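Local coordinates for 11R-lipoxygenase (PDB 3VF1), which probably oxygenates polyunsaturated fatty acids at a catalytic non-heme iron, as lipoxygenases do, in a manner that depends on calcium, at residues Leu57-His62 with Gly69-Asp74; Ile24-Gly29 with Ser97-Ala102; Ser39-Leu44 with Thr87-Gly92. One frame throughout, in Å; residues are numbered along the deposited sequence.

Contact 1. Residues Leu57-His62 with Gly69-Asp74; sequences LDKYFH and GTDTYD. Unlike the reference sequence in segment 57-62: Tyr60 (reference Asp).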
loop_
_atom_site.group_PDB
_atom_site.type_symbol
_atom_site.label_atom_id
_atom_site.label_comp_id
_atom_site.label_asym_id
_atom_site.label_seq_id
_atom_site.Cartn_x
_atom_site.Cartn_y
_atom_site.Cartn_z
ATOM N N LEU A 57 38.119 -10.787 -1.093
ATOM C CA LEU A 57 37.504 -10.750 0.227
ATOM C C LEU A 57 36.971 -12.126 0.599
ATOM O O LEU A 57 36.027 -12.622 -0.015
ATOM C CB LEU A 57 36.366 -9.730 0.245
ATOM C CG LEU A 57 36.752 -8.315 -0.184
ATOM C CD1 LEU A 57 35.532 -7.410 -0.201
ATOM C CD2 LEU A 57 37.829 -7.750 0.731
ATOM N N ASP A 58 37.580 -12.738 1.609
ATOM C CA ASP A 58 37.170 -14.061 2.059
ATOM C C ASP A 58 36.096 -13.957 3.135
ATOM O O ASP A 58 36.325 -13.384 4.201
ATOM C CB ASP A 58 38.370 -14.840 2.597
ATOM C CG ASP A 58 39.432 -15.077 1.542
ATOM O OD1 ASP A 58 39.076 -15.161 0.346
ATOM O OD2 ASP A 58 40.622 -15.179 1.908
ATOM N N LYS A 59 34.922 -14.511 2.847
ATOM C CA LYS A 59 33.822 -14.517 3.801
ATOM C C LYS A 59 33.264 -15.926 3.944
ATOM O O LYS A 59 32.863 -16.547 2.958
ATOM C CB LYS A 59 32.719 -13.559 3.349
ATOM C CG LYS A 59 31.503 -13.532 4.265
ATOM C CD LYS A 59 31.872 -13.116 5.681
ATOM C CE LYS A 59 30.639 -13.024 6.567
ATOM N NZ LYS A 59 30.979 -12.710 7.982
ATOM N N TYR A 60 33.244 -16.425 5.175
ATOM C CA TYR A 60 32.732 -17.761 5.451
ATOM C C TYR A 60 31.695 -17.708 6.564
ATOM O O TYR A 60 31.924 -17.100 7.611
ATOM C CB TYR A 60 33.876 -18.696 5.849
ATOM C CG TYR A 60 34.992 -18.763 4.831
ATOM C CD1 TYR A 60 34.859 -19.520 3.675
ATOM C CD2 TYR A 60 36.181 -18.073 5.029
ATOM C CE1 TYR A 60 35.876 -19.585 2.742
ATOM C CE2 TYR A 60 37.205 -18.133 4.102
ATOM C CZ TYR A 60 37.048 -18.889 2.961
ATOM O OH TYR A 60 38.063 -18.952 2.035
ATOM N N PHE A 61 30.551 -18.345 6.333
ATOM C CA PHE A 61 29.480 -18.369 7.321
ATOM C C PHE A 61 29.564 -19.623 8.184
ATOM O O PHE A 61 29.459 -20.744 7.683
ATOM C CB PHE A 61 28.116 -18.291 6.634
ATOM C CG PHE A 61 27.803 -16.936 6.064
ATOM C CD1 PHE A 61 27.535 -15.865 6.901
ATOM C CD2 PHE A 61 27.773 -16.732 4.693
ATOM C CE1 PHE A 61 27.246 -14.616 6.383
ATOM C CE2 PHE A 61 27.483 -15.484 4.171
ATOM C CZ PHE A 61 27.220 -14.426 5.017
ATOM N N HIS A 62 29.755 -19.423 9.485
ATOM C CA HIS A 62 29.878 -20.531 10.428
ATOM C C HIS A 62 28.608 -21.379 10.432
ATOM O O HIS A 62 28.615 -22.522 9.974
ATOM C CB HIS A 62 30.164 -20.004 11.838
ATOM C CG HIS A 62 31.354 -19.100 11.915
ATOM N ND1 HIS A 62 31.261 -17.732 11.770
ATOM C CD2 HIS A 62 32.667 -19.367 12.118
ATOM C CE1 HIS A 62 32.462 -17.195 11.884
ATOM N NE2 HIS A 62 33.333 -18.165 12.094
ATOM N N GLY A 69 27.064 -8.618 11.165
ATOM C CA GLY A 69 28.458 -8.666 11.565
ATOM C C GLY A 69 29.348 -7.849 10.650
ATOM O O GLY A 69 28.902 -7.347 9.618
ATOM N N THR A 70 30.615 -7.721 11.032
ATOM C CA THR A 70 31.577 -6.936 10.266
ATOM C C THR A 70 32.826 -7.746 9.937
ATOM O O THR A 70 33.244 -8.610 10.709
ATOM C CB THR A 70 32.007 -5.676 11.042
ATOM O OG1 THR A 70 30.886 -4.795 11.192
ATOM C CG2 THR A 70 33.127 -4.943 10.312
ATOM N N ASP A 71 33.415 -7.459 8.780
ATOM C CA ASP A 71 34.691 -8.043 8.395
ATOM C C ASP A 71 35.602 -6.944 7.863
ATOM O O ASP A 71 35.262 -6.260 6.899
ATOM C CB ASP A 71 34.498 -9.120 7.328
ATOM C CG ASP A 71 33.651 -10.277 7.813
ATOM O OD1 ASP A 71 34.194 -11.166 8.501
ATOM O OD2 ASP A 71 32.441 -10.300 7.501
ATOM N N THR A 72 36.757 -6.775 8.498
ATOM C CA THR A 72 37.701 -5.739 8.098
ATOM C C THR A 72 38.891 -6.349 7.366
ATOM O O THR A 72 39.420 -7.383 7.773
ATOM C CB THR A 72 38.197 -4.936 9.314
ATOM O OG1 THR A 72 37.098 -4.223 9.897
ATOM C CG2 THR A 72 39.277 -3.947 8.906
ATOM N N TYR A 73 39.307 -5.698 6.284
ATOM C CA TYR A 73 40.401 -6.192 5.458
ATOM C C TYR A 73 41.433 -5.099 5.210
ATOM O O TYR A 73 41.085 -3.983 4.825
ATOM C CB TYR A 73 39.866 -6.689 4.113
ATOM C CG TYR A 73 38.791 -7.746 4.218
ATOM C CD1 TYR A 73 37.473 -7.398 4.488
ATOM C CD2 TYR A 73 39.088 -9.091 4.033
ATOM C CE1 TYR A 73 36.484 -8.359 4.579
ATOM C CE2 TYR A 73 38.105 -10.059 4.122
ATOM C CZ TYR A 73 36.805 -9.688 4.395
ATOM O OH TYR A 73 35.821 -10.645 4.485
ATOM N N ASP A 74 42.703 -5.423 5.434
ATOM C CA ASP A 74 43.798 -4.528 5.080
ATOM C C ASP A 74 44.329 -4.926 3.709
ATOM O O ASP A 74 44.515 -6.110 3.432
ATOM C CB ASP A 74 44.914 -4.603 6.122
ATOM C CG ASP A 74 44.489 -4.056 7.473
ATOM O OD1 ASP A 74 43.722 -3.071 7.502
ATOM O OD2 ASP A 74 44.923 -4.611 8.506
#
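Leu57 CD2 sits over one face of the Tyr73 phenol, 3.7 Å from the ring centroid and 15° off its normal, in a CH-pi contact. The Tyr73 hydroxyl then reaches along the ring plane to the backbone, with OH donating to Asp58 O at 2.8 Å. That donor stands well above the plane of the carbonyl, 59° out of it, and so does not lie on a lone pair. With CG of Tyr73 placed beside its backbone N, the ring extends across to the 57-62 segment and is held by both its face and its hydroxyl.

A second, charged link lies beside it. Lys59 starts with CG opposite its backbone N, turns once about CB-CG (chi2 59°) and runs straight on to NZ, which meets the syn lone pair of Asp71 OD2 at 2.9 Å in a salt bridge, the two side chains crossing at about a right angle.

Asp58, whose carbonyl takes the Tyr73 bond, is a predicted calcium ligand. The 57-62 loop leaves strand 55-57, the edge of one sheet of the sandwich, while strand 70-77 edges the other and pairs with strand 20-28.

Contact 2. Residues Ile24-Gly29 with Ser97-Ala102; sequences ITVETG and SDWYIA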
loop_
_atom_site.group_PDB
_atom_site.type_symbol
_atom_site.label_atom_id
_atom_site.label_comp_id
_atom_site.label_asym_id
_atom_site.label_seq_id
_atom_site.Cartn_x
_atom_site.Cartn_y
_atom_site.Cartn_z
ATOM N N ILE A 24 39.468 -1.938 3.917
ATOM C CA ILE A 24 38.110 -2.211 3.464
ATOM C C ILE A 24 37.304 -2.933 4.538
ATOM O O ILE A 24 37.658 -4.033 4.956
ATOM C CB ILE A 24 38.122 -3.067 2.186
ATOM C CG1 ILE A 24 38.982 -2.397 1.111
ATOM C CG2 ILE A 24 36.702 -3.290 1.682
ATOM C CD1 ILE A 24 39.212 -3.252 -0.115
ATOM N N THR A 25 36.216 -2.308 4.974
ATOM C CA THR A 25 35.334 -2.896 5.976
ATOM C C THR A 25 33.974 -3.209 5.364
ATOM O O THR A 25 33.318 -2.332 4.804
ATOM C CB THR A 25 35.129 -1.951 7.171
ATOM O OG1 THR A 25 36.400 -1.567 7.708
ATOM C CG2 THR A 25 34.303 -2.631 8.254
ATOM N N VAL A 26 33.553 -4.464 5.478
ATOM C CA VAL A 26 32.285 -4.901 4.909
ATOM C C VAL A 26 31.280 -5.225 6.005
ATOM O O VAL A 26 31.534 -6.070 6.864
ATOM C CB VAL A 26 32.470 -6.147 4.026
ATOM C CG1 VAL A 26 31.140 -6.573 3.419
ATOM C CG2 VAL A 26 33.497 -5.877 2.936
ATOM N N GLU A 27 30.136 -4.549 5.971
ATOM C CA GLU A 27 29.052 -4.837 6.900
ATOM C C GLU A 27 27.991 -5.688 6.216
ATOM O O GLU A 27 27.378 -5.261 5.238
ATOM C CB GLU A 27 28.425 -3.542 7.415
ATOM C CG GLU A 27 29.394 -2.637 8.157
ATOM C CD GLU A 27 28.693 -1.495 8.869
ATOM O OE1 GLU A 27 27.448 -1.422 8.798
ATOM O OE2 GLU A 27 29.389 -0.671 9.502
ATOM N N THR A 28 27.784 -6.894 6.733
ATOM C CA THR A 28 26.784 -7.799 6.179
ATOM C C THR A 28 25.387 -7.354 6.594
ATOM O O THR A 28 25.169 -6.945 7.735
ATOM C CB THR A 28 27.015 -9.244 6.655
ATOM O OG1 THR A 28 28.350 -9.651 6.331
ATOM C CG2 THR A 28 26.021 -10.193 5.997
ATOM N N GLY A 29 24.442 -7.427 5.662
ATOM C CA GLY A 29 23.070 -7.049 5.944
ATOM C C GLY A 29 22.375 -8.066 6.827
ATOM O O GLY A 29 22.997 -9.020 7.294
ATOM N N SER A 97 27.849 -18.927 -1.485
ATOM C CA SER A 97 26.653 -18.326 -0.915
ATOM C C SER A 97 26.558 -16.869 -1.340
ATOM O O SER A 97 27.538 -16.130 -1.256
ATOM C CB SER A 97 26.693 -18.416 0.611
ATOM O OG SER A 97 25.553 -17.812 1.197
ATOM N N ASP A 98 25.381 -16.461 -1.801
ATOM C CA ASP A 98 25.158 -15.070 -2.168
ATOM C C ASP A 98 25.295 -14.184 -0.937
ATOM O O ASP A 98 24.598 -14.374 0.060
ATOM C CB ASP A 98 23.778 -14.888 -2.798
ATOM C CG ASP A 98 23.683 -15.505 -4.180
ATOM O OD1 ASP A 98 24.722 -15.587 -4.869
ATOM O OD2 ASP A 98 22.569 -15.905 -4.577
ATOM N N TRP A 99 26.207 -13.222 -1.012
ATOM C CA TRP A 99 26.464 -12.316 0.099
ATOM C C TRP A 99 25.556 -11.095 0.019
ATOM O O TRP A 99 25.618 -10.331 -0.943
ATOM C CB TRP A 99 27.928 -11.872 0.078
ATOM C CG TRP A 99 28.419 -11.318 1.382
ATOM C CD1 TRP A 99 27.675 -11.054 2.497
ATOM C CD2 TRP A 99 29.770 -10.966 1.709
ATOM N NE1 TRP A 99 28.479 -10.558 3.497
ATOM C CE2 TRP A 99 29.769 -10.494 3.038
ATOM C CE3 TRP A 99 30.979 -11.003 1.008
ATOM C CZ2 TRP A 99 30.929 -10.063 3.678
ATOM C CZ3 TRP A 99 32.130 -10.574 1.646
ATOM C CH2 TRP A 99 32.096 -10.110 2.967
ATOM N N TYR A 100 24.710 -10.921 1.028
ATOM C CA TYR A 100 23.875 -9.729 1.117
ATOM C C TYR A 100 24.592 -8.678 1.952
ATOM O O TYR A 100 24.717 -8.814 3.170
ATOM C CB TYR A 100 22.512 -10.055 1.730
ATOM C CG TYR A 100 21.601 -8.855 1.821
ATOM C CD1 TYR A 100 20.887 -8.416 0.714
ATOM C CD2 TYR A 100 21.461 -8.156 3.010
ATOM C CE1 TYR A 100 20.057 -7.314 0.791
ATOM C CE2 TYR A 100 20.633 -7.053 3.098
ATOM C CZ TYR A 100 19.933 -6.638 1.985
ATOM O OH TYR A 100 19.108 -5.540 2.067
ATOM N N ILE A 101 25.061 -7.628 1.286
ATOM C CA ILE A 101 25.899 -6.622 1.927
ATOM C C ILE A 101 25.128 -5.336 2.213
ATOM O O ILE A 101 24.498 -4.765 1.322
ATOM C CB ILE A 101 27.119 -6.290 1.049
ATOM C CG1 ILE A 101 27.966 -7.547 0.834
ATOM C CG2 ILE A 101 27.952 -5.186 1.687
ATOM C CD1 ILE A 101 29.098 -7.367 -0.152
ATOM N N ALA A 102 25.183 -4.889 3.464
ATOM C CA ALA A 102 24.558 -3.634 3.858
ATOM C C ALA A 102 25.302 -2.468 3.222
ATOM O O ALA A 102 24.736 -1.722 2.421
ATOM C CB ALA A 102 24.550 -3.498 5.372
#
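Trp99 and Thr28 are joined through the edge of the indole: Trp99 NE1 donates to Thr28 OG1 at 3.0 Å, with an N-H...O angle of 157° and the oxygen only 1° out of the ring plane. Thr28 carries OG1 beside its own backbone N (chi1 -55°), which sets the methyl CG2 opposite that N, 3.4 Å from Tyr100 O and still close to the indole. Farther round the indole, Val26 CG1 approaches CZ2 obliquely at 3.5 Å and also touches Ile101 CG2, making a compact apolar cluster.

Next to this cluster the backbones pair. Thr28 and Ile101 form an antiparallel non-hydrogen-bonded pair, bounded by Gly29 N to Tyr100 O (2.9 Å) and by Ala102 N to Glu27 O (2.8 Å). Gly29 CA lies at the edge of the Tyr100 ring, 3.5 Å from CD2, and a beta carbon on that glycine would run into the same ring atom.

Glu27 marks the looser, partly exposed side: its CB comes only to 4.4 Å from Ala102 CB, and the side chain makes no polar bond across the contact. A leucine in place of Trp99 would probably leave Thr28 OG1 without its indole donor and open a gap against Val26.

Here a buried ring nitrogen is satisfied by a threonine hydroxyl while the carbon parts of the same indole pack, so one side chain serves both the polar and the apolar needs where the end of strand 20-28 meets the start of strand 100-109 in the PLAT domain.

Contact 3. Residues Ser39-Leu44 with Thr87-Gly92; sequences SVSIKL and TLKENG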
loop_
_atom_site.group_PDB
_atom_site.type_symbol
_atom_site.label_atom_id
_atom_site.label_comp_id
_atom_site.label_asym_id
_atom_site.label_seq_id
_atom_site.Cartn_x
_atom_site.Cartn_y
_atom_site.Cartn_z
ATOM N N SER A 39 32.734 -15.556 -0.348
ATOM C CA SER A 39 33.882 -14.754 -0.747
ATOM C C SER A 39 33.625 -14.030 -2.065
ATOM O O SER A 39 32.993 -14.572 -2.972
ATOM C CB SER A 39 35.121 -15.637 -0.884
ATOM O OG SER A 39 35.419 -16.290 0.338
ATOM N N VAL A 40 34.128 -12.803 -2.162
ATOM C CA VAL A 40 33.985 -12.004 -3.373
ATOM C C VAL A 40 35.270 -11.234 -3.641
ATOM O O VAL A 40 36.200 -11.265 -2.837
ATOM C CB VAL A 40 32.826 -10.996 -3.254
ATOM C CG1 VAL A 40 31.508 -11.723 -3.032
ATOM C CG2 VAL A 40 33.093 -10.009 -2.129
ATOM N N SER A 41 35.316 -10.551 -4.778
ATOM C CA SER A 41 36.448 -9.697 -5.108
ATOM C C SER A 41 35.972 -8.255 -5.251
ATOM O O SER A 41 34.856 -8.010 -5.705
ATOM C CB SER A 41 37.119 -10.170 -6.399
ATOM O OG SER A 41 36.210 -10.153 -7.484
ATOM N N ILE A 42 36.817 -7.306 -4.860
ATOM C CA ILE A 42 36.441 -5.897 -4.886
ATOM C C ILE A 42 37.451 -5.037 -5.646
ATOM O O ILE A 42 38.609 -4.920 -5.246
ATOM C CB ILE A 42 36.270 -5.338 -3.455
ATOM C CG1 ILE A 42 35.974 -3.838 -3.507
ATOM C CG2 ILE A 42 37.512 -5.614 -2.614
ATOM C CD1 ILE A 42 35.558 -3.253 -2.177
ATOM N N LYS A 43 37.005 -4.443 -6.750
ATOM C CA LYS A 43 37.844 -3.541 -7.533
ATOM C C LYS A 43 37.432 -2.092 -7.306
ATOM O O LYS A 43 36.316 -1.695 -7.644
ATOM C CB LYS A 43 37.755 -3.871 -9.024
ATOM C CG LYS A 43 38.535 -2.904 -9.910
ATOM C CD LYS A 43 38.555 -3.345 -11.368
ATOM C CE LYS A 43 37.178 -3.272 -12.000
ATOM N NZ LYS A 43 37.230 -3.525 -13.467
ATOM N N LEU A 44 38.337 -1.304 -6.738
ATOM C CA LEU A 44 38.066 0.104 -6.482
ATOM C C LEU A 44 38.266 0.916 -7.755
ATOM O O LEU A 44 39.015 0.515 -8.646
ATOM C CB LEU A 44 38.987 0.631 -5.382
ATOM C CG LEU A 44 39.156 -0.283 -4.166
ATOM C CD1 LEU A 44 39.855 0.455 -3.033
ATOM C CD2 LEU A 44 37.815 -0.830 -3.709
ATOM N N THR A 87 33.422 -2.255 -7.414
ATOM C CA THR A 87 32.814 -3.349 -8.159
ATOM C C THR A 87 33.001 -4.656 -7.400
ATOM O O THR A 87 34.094 -4.956 -6.923
ATOM C CB THR A 87 33.420 -3.482 -9.565
ATOM O OG1 THR A 87 33.371 -2.213 -10.233
ATOM C CG2 THR A 87 32.655 -4.512 -10.382
ATOM N N LEU A 88 31.926 -5.428 -7.292
ATOM C CA LEU A 88 31.946 -6.672 -6.535
ATOM C C LEU A 88 31.609 -7.849 -7.439
ATOM O O LEU A 88 30.694 -7.770 -8.259
ATOM C CB LEU A 88 30.955 -6.593 -5.374
ATOM C CG LEU A 88 31.303 -5.558 -4.303
ATOM C CD1 LEU A 88 30.099 -5.268 -3.420
ATOM C CD2 LEU A 88 32.479 -6.035 -3.464
ATOM N N LYS A 89 32.357 -8.936 -7.289
ATOM C CA LYS A 89 32.176 -10.117 -8.124
ATOM C C LYS A 89 32.296 -11.379 -7.282
ATOM O O LYS A 89 33.171 -11.479 -6.423
ATOM C CB LYS A 89 33.225 -10.133 -9.240
ATOM C CG LYS A 89 33.241 -11.402 -10.085
ATOM C CD LYS A 89 32.011 -11.512 -10.968
ATOM C CE LYS A 89 32.003 -12.816 -11.749
ATOM N NZ LYS A 89 30.784 -12.959 -12.592
ATOM N N GLU A 90 31.413 -12.342 -7.527
ATOM C CA GLU A 90 31.453 -13.603 -6.798
ATOM C C GLU A 90 32.819 -14.256 -6.981
ATOM O O GLU A 90 33.272 -14.478 -8.104
ATOM C CB GLU A 90 30.330 -14.537 -7.262
ATOM C CG GLU A 90 30.502 -15.095 -8.666
ATOM C CD GLU A 90 31.341 -16.362 -8.702
ATOM O OE1 GLU A 90 31.668 -16.895 -7.620
ATOM O OE2 GLU A 90 31.672 -16.823 -9.814
ATOM N N ASN A 91 33.474 -14.546 -5.863
ATOM C CA ASN A 91 34.817 -15.108 -5.875
ATOM C C ASN A 91 34.835 -16.461 -5.174
ATOM O O ASN A 91 35.896 -17.043 -4.945
ATOM C CB ASN A 91 35.789 -14.143 -5.192
ATOM C CG ASN A 91 37.220 -14.644 -5.204
ATOM O OD1 ASN A 91 37.718 -15.157 -4.200
ATOM N ND2 ASN A 91 37.890 -14.499 -6.341
ATOM N N GLY A 92 33.649 -16.964 -4.845
ATOM C CA GLY A 92 33.525 -18.211 -4.116
ATOM C C GLY A 92 33.827 -19.427 -4.970
ATOM O O GLY A 92 33.546 -19.443 -6.169
#
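Lys89 O is gripped twice by Ser41: the backbone N of Ser41 donates to it at 2.9 Å, in the carbonyl plane, and Ser41 OG adds a weak bond of 3.5 Å. The hydroxyl gets there because chi1 of 59° puts OG between the backbone N and the carbonyl carbon, folded back over the strand, where it also lies against Lys89 CB. The return bond, from Lys89 N to Ser41 O, completes an antiparallel hydrogen-bonded pair.

The pattern repeats two residues on. Lys43 and Thr87 exchange two backbone bonds: Lys43 N to Thr87 O and Thr87 N to Lys43 O are both 3.0 Å. Strands 40-44 and 87-90 run at 158° to each other. At the other end Asn91 N donates to Ser39 O at 2.9 Å, and Asn91 CB is pressed against the backbone of Val40, 3.3 Å from its carbonyl carbon.

The two faces differ sharply. Ile42 and Leu88, a non-hydrogen-bonded pair, lie side by side and point the same way, with Ile42 CB 3.9 Å from Leu88 CD2; Val40 CG2 touches that same methyl at 4.2 Å. This face looks into the sandwich, where Ile42 meets Ile106 and Leu88 meets Ile101. Ser41, Lys43, Thr87 and Lys89 occupy the face turned outward, where Lys43 NZ has a long, weak ion pair with Glu51. Ser39 OG, meanwhile, bonds to Asp37 and to the backbone N of Lys59.

The chemistry is thus that of an amphipathic strand pair: backbone bonds fix the register, branched aliphatic chains supply the interior, and hydroxyls and lysines face the more open side.

How the contacts relate
All three contacts fall within the PLAT domain, whose two four-stranded antiparallel sheets form a beta sandwich. Contact 2 lies in the sheet holding strands 20-28, 70-77 and 100-109; contact 3 lies in the sheet of strands 40-46, 55-57 and 83-90; contact 1 bridges from one sheet edge to the other. Their centres are close: 8 Å between contacts 1 and 2, 11 Å between 2 and 3, and 12 Å between 1 and 3. Along the chain they are nested, contact 1 within the loop closed by contact 3, and that within the loop closed by contact 2. Lys59 of contact 1 and Val40 of contact 3 both pack on Trp99 of contact 2, which joins the three beside loops carrying predicted calcium ligands.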